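Local structure of insect group II chitinase (Ostrinia furnacalis, 5Y2A) at residues A[166-170]-A[171-175]; A[217-220]-A[221-224]. The protein hydrolyses chitin as the second catalytic domain of an insect group II chitinase of glycoside hydrolase family 18, probably during turnover of cuticular chitin. All blocks are in the same frame, centred on the assembly; numbering follows the deposited sequence.

Contact 1 (A[166-170]-A[171-175])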
loop_
_atom_site.group_PDB
_atom_site.type_symbol
_atom_site.label_atom_id
_atom_site.label_comp_id
_atom_site.label_asym_id
_atom_site.label_seq_id
_atom_site.Cartn_x
_atom_site.Cartn_y
_atom_site.Cartn_z
ATOM N N ALA A 166 14.719 -15.252 -8.064
ATOM C CA ALA A 166 13.537 -15.610 -7.295
ATOM C C ALA A 166 12.373 -15.796 -8.264
ATOM O O ALA A 166 12.136 -14.944 -9.123
ATOM C CB ALA A 166 13.220 -14.525 -6.269
ATOM N N VAL A 167 11.641 -16.903 -8.117
ATOM C CA VAL A 167 10.676 -17.329 -9.123
ATOM C C VAL A 167 9.346 -17.704 -8.483
ATOM O O VAL A 167 9.259 -18.024 -7.296
ATOM C CB VAL A 167 11.204 -18.521 -9.941
ATOM C CG1 VAL A 167 12.499 -18.146 -10.651
ATOM C CG2 VAL A 167 11.415 -19.702 -9.018
ATOM N N SER A 168 8.309 -17.707 -9.318
ATOM C CA SER A 168 6.945 -17.925 -8.863
ATOM C C SER A 168 6.727 -19.352 -8.376
ATOM O O SER A 168 7.334 -20.306 -8.874
ATOM C CB SER A 168 5.961 -17.627 -9.999
ATOM O OG SER A 168 4.630 -17.902 -9.601
ATOM N N ALA A 169 5.822 -19.491 -7.408
ATOM C CA ALA A 169 5.335 -20.785 -6.952
ATOM C C ALA A 169 3.955 -21.113 -7.511
ATOM O O ALA A 169 3.318 -22.066 -7.048
ATOM C CB ALA A 169 5.293 -20.828 -5.424
ATOM N N SER A 170 3.460 -20.314 -8.450
ATOM C CA SER A 170 2.166 -20.544 -9.084
ATOM C C SER A 170 2.374 -21.400 -10.326
ATOM O O SER A 170 3.149 -21.026 -11.210
ATOM C CB SER A 170 1.505 -19.220 -9.462
ATOM O OG SER A 170 0.490 -19.417 -10.439
ATOM N N LYS A 171 1.694 -22.548 -10.389
ATOM C CA LYS A 171 1.805 -23.392 -11.576
ATOM C C LYS A 171 1.495 -22.591 -12.833
ATOM O O LYS A 171 2.255 -22.616 -13.808
ATOM C CB LYS A 171 0.865 -24.594 -11.474
ATOM C CG LYS A 171 0.941 -25.514 -12.698
ATOM C CD LYS A 171 -0.157 -26.561 -12.692
ATOM C CE LYS A 171 -0.056 -27.487 -13.902
ATOM N NZ LYS A 171 0.081 -26.755 -15.189
ATOM N N ARG A 172 0.377 -21.863 -12.810
ATOM C CA ARG A 172 -0.023 -21.011 -13.929
ATOM C C ARG A 172 1.107 -20.091 -14.379
ATOM O O ARG A 172 1.460 -20.052 -15.564
ATOM C CB ARG A 172 -1.248 -20.187 -13.526
ATOM C CG ARG A 172 -1.738 -19.238 -14.596
ATOM C CD ARG A 172 -2.981 -18.475 -14.158
ATOM N NE ARG A 172 -3.430 -17.576 -15.218
ATOM C CZ ARG A 172 -3.548 -16.258 -15.099
ATOM N NH1 ARG A 172 -3.251 -15.659 -13.952
ATOM N NH2 ARG A 172 -3.966 -15.537 -16.133
ATOM N N VAL A 173 1.683 -19.333 -13.438
ATOM C CA VAL A 173 2.728 -18.372 -13.791
ATOM C C VAL A 173 3.981 -19.089 -14.274
ATOM O O VAL A 173 4.654 -18.629 -15.203
ATOM C CB VAL A 173 3.037 -17.442 -12.598
ATOM C CG1 VAL A 173 4.203 -16.516 -12.926
ATOM C CG2 VAL A 173 1.805 -16.629 -12.213
ATOM N N ILE A 174 4.334 -20.206 -13.635
ATOM C CA ILE A 174 5.517 -20.952 -14.059
ATOM C C ILE A 174 5.388 -21.355 -15.522
ATOM O O ILE A 174 6.328 -21.194 -16.311
ATOM C CB ILE A 174 5.735 -22.174 -13.152
ATOM C CG1 ILE A 174 6.150 -21.716 -11.748
ATOM C CG2 ILE A 174 6.788 -23.111 -13.756
ATOM C CD1 ILE A 174 5.878 -22.734 -10.675
ATOM N N ASP A 175 4.209 -21.853 -15.910
ATOM C CA ASP A 175 3.994 -22.277 -17.292
ATOM C C ASP A 175 4.149 -21.110 -18.259
ATOM O O ASP A 175 4.675 -21.272 -19.364
ATOM C CB ASP A 175 2.604 -22.897 -17.442
ATOM C CG ASP A 175 2.466 -24.213 -16.709
ATOM O OD1 ASP A 175 3.504 -24.838 -16.410
ATOM O OD2 ASP A 175 1.314 -24.624 -16.441
#

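Contact 2 (A[217-220]-A[221-224])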
loop_
_atom_site.group_PDB
_atom_site.type_symbol
_atom_site.label_atom_id
_atom_site.label_comp_id
_atom_site.label_asym_id
_atom_site.label_seq_id
_atom_site.Cartn_x
_atom_site.Cartn_y
_atom_site.Cartn_z
ATOM N N ASP A 217 -8.614 -27.857 0.537
ATOM C CA ASP A 217 -8.078 -27.178 -0.634
ATOM C C ASP A 217 -9.036 -27.286 -1.812
ATOM O O ASP A 217 -9.680 -28.317 -2.017
ATOM C CB ASP A 217 -6.727 -27.771 -1.031
ATOM C CG ASP A 217 -5.597 -27.303 -0.137
ATOM O OD1 ASP A 217 -5.799 -26.337 0.628
ATOM O OD2 ASP A 217 -4.504 -27.898 -0.214
ATOM N N THR A 218 -9.129 -26.203 -2.586
ATOM C CA THR A 218 -9.823 -26.218 -3.865
ATOM C C THR A 218 -8.884 -26.396 -5.052
ATOM O O THR A 218 -9.351 -26.723 -6.148
ATOM C CB THR A 218 -10.633 -24.927 -4.052
ATOM O OG1 THR A 218 -9.743 -23.806 -4.119
ATOM C CG2 THR A 218 -11.616 -24.736 -2.904
ATOM N N ASP A 219 -7.582 -26.203 -4.858
ATOM C CA ASP A 219 -6.584 -26.381 -5.905
ATOM C C ASP A 219 -5.410 -27.125 -5.289
ATOM O O ASP A 219 -4.770 -26.617 -4.364
ATOM C CB ASP A 219 -6.147 -25.028 -6.483
ATOM C CG ASP A 219 -5.230 -25.154 -7.700
ATOM O OD1 ASP A 219 -4.404 -26.090 -7.763
ATOM O OD2 ASP A 219 -5.319 -24.283 -8.593
ATOM N N ASN A 220 -5.137 -28.326 -5.787
ATOM C CA ASN A 220 -4.113 -29.170 -5.183
ATOM C C ASN A 220 -2.695 -28.795 -5.612
ATOM O O ASN A 220 -1.752 -29.518 -5.274
ATOM C CB ASN A 220 -4.406 -30.644 -5.493
ATOM C CG ASN A 220 -4.257 -30.980 -6.970
ATOM O OD1 ASN A 220 -4.097 -30.095 -7.812
ATOM N ND2 ASN A 220 -4.329 -32.267 -7.289
ATOM N N THR A 221 -2.519 -27.696 -6.344
ATOM C CA THR A 221 -1.191 -27.204 -6.691
ATOM C C THR A 221 -0.725 -26.055 -5.802
ATOM O O THR A 221 0.413 -25.606 -5.953
ATOM C CB THR A 221 -1.149 -26.759 -8.155
ATOM O OG1 THR A 221 -1.862 -25.528 -8.311
ATOM C CG2 THR A 221 -1.767 -27.827 -9.060
ATOM N N PHE A 222 -1.563 -25.571 -4.887
ATOM C CA PHE A 222 -1.202 -24.433 -4.037
ATOM C C PHE A 222 -0.537 -24.909 -2.741
ATOM O O PHE A 222 -1.041 -24.714 -1.638
ATOM C CB PHE A 222 -2.430 -23.579 -3.739
ATOM C CG PHE A 222 -2.736 -22.561 -4.799
ATOM C CD1 PHE A 222 -2.991 -22.952 -6.106
ATOM C CD2 PHE A 222 -2.776 -21.209 -4.491
ATOM C CE1 PHE A 222 -3.280 -22.016 -7.085
ATOM C CE2 PHE A 222 -3.059 -20.268 -5.470
ATOM C CZ PHE A 222 -3.312 -20.673 -6.767
ATOM N N ASN A 223 0.609 -25.569 -2.891
ATOM C CA ASN A 223 1.362 -26.002 -1.721
ATOM C C ASN A 223 2.817 -26.203 -2.114
ATOM O O ASN A 223 3.137 -26.434 -3.284
ATOM C CB ASN A 223 0.774 -27.281 -1.108
ATOM C CG ASN A 223 0.700 -28.426 -2.100
ATOM O OD1 ASN A 223 1.653 -29.183 -2.251
ATOM N ND2 ASN A 223 -0.445 -28.569 -2.768
ATOM N N VAL A 224 3.697 -26.110 -1.110
ATOM C CA VAL A 224 5.139 -26.146 -1.367
ATOM C C VAL A 224 5.535 -27.442 -2.058
ATOM O O VAL A 224 6.329 -27.444 -3.012
ATOM C CB VAL A 224 5.917 -25.961 -0.050
ATOM C CG1 VAL A 224 7.412 -26.165 -0.274
ATOM C CG2 VAL A 224 5.641 -24.580 0.548
HETATM O O HOH W 1 -3.584 -24.412 -0.827
HETATM O O HOH W 2 -2.974 -27.306 -2.376
#

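Contact 1 (A[166-170]-A[171-175])
Ser168 meets Val173 where the chain leaves its strand and enters a helix. Its OG, placed anti to the backbone N (chi1 177°), lies 3.4 Å from Val173 CB, and its CB packs against Val173 CG1. The same OG accepts from Ser170 N at 2.9 Å, an ST turn that bends the chain toward the helix. An alanine here would keep the CB contact with the valine but would probably leave Ser170 N without its acceptor and the turn less firmly set. Farther along the helix, Ile174 CD1 lies 3.4 Å from Ser168 O and also reaches the carbonyl carbon of Ala169. Ser170 is the N-cap. Its OG takes a nearly straight bond from Val173 N (3.2 Å, 171° at the hydrogen), while Val173 CG2 lies 3.6 Å from Ser170 OG. Ser170 O receives Ile174 N at 2.8 Å in the first full helical turn. Farther out, Lys171 bends at its last torsion (chi4 -50°) and brings NZ to Asp175 OD2 at 2.8 Å, a salt bridge on that oxygen's syn lone pair; Tyr230 OH bonds to both partners. Strand 162-167, whose backbone pairs here with Leu122 on one neighbour and Ser191 on another, belongs to the TIM barrel of the family. Helix 171-177 packs against helix 224-233, where Ile174 touches Tyr230 and Trp231.

Contact 2 (A[217-220]-A[221-224])
A chi1 of -173° carries the Asp219 carboxylate beside its carbonyl carbon and brings OD1 to Thr221, whose OG1, set between N and the carbonyl carbon (chi1 73°), turns its hydroxyl to meet it. Asp219 OD1 is gripped twice: Thr221 OG1 donates at 2.7 Å from above the carboxylate plane, and Thr221 N at 2.9 Å on the anti side, both from the same face. Together they probably limit the rotation of the carboxylate. Its other oxygen, OD2, lies 3.4 Å from Phe222 CE1, with the carboxylate and ring planes 52° apart. The backbone follows a type I beta turn from Asp219 to Phe222, closed by a weak bond from Phe222 N to Asp219 O at 3.4 Å. Beyond it, Asn223 ND2 donates to Asn220 O at 3.0 Å, well above the carbonyl plane rather than along a lone pair. A water accepts from Asn223 ND2 at 2.9 Å and can donate to Asp219 O or Asp217 OD2, though acceptors around it outnumber its protons. Asn223 is the N-cap of helix 224-233, its OD1 accepting from Phe226 N, so the amide serves turn and helix. A bound NAG lies about 6 Å from the Asn223 side chain; Asn225, in contact with the glycan, opens an Asn-Phe-Thr sequon, consistent with N-linkage. This surface loop leads from strand 189-192 into that helix, whose first residue, Val224, packs on Thr194 and Met211.

Overall arrangement
From the N terminus, contact 1 comes first: at 166-175 the chain leaves strand 162-167 and turns straight into helix 171-177. It then passes through helix 180-186 and strand 189-192 before contact 2 turns the following long loop into helix 224-233. The two are in series, neither nested nor crossed, and each is a local turn ending at a helix N-terminus. They nonetheless lie side by side, with centres about 13 Å apart and Lys171 CD packed 4.2 Å from Thr221 CG2. Thr227 OG1 lies within hydrogen-bonding reach of both Ala169 O and Asn223 O, its one proton serving either. The N-terminal ends of helices 171-177 and 224-233 are thus brought together.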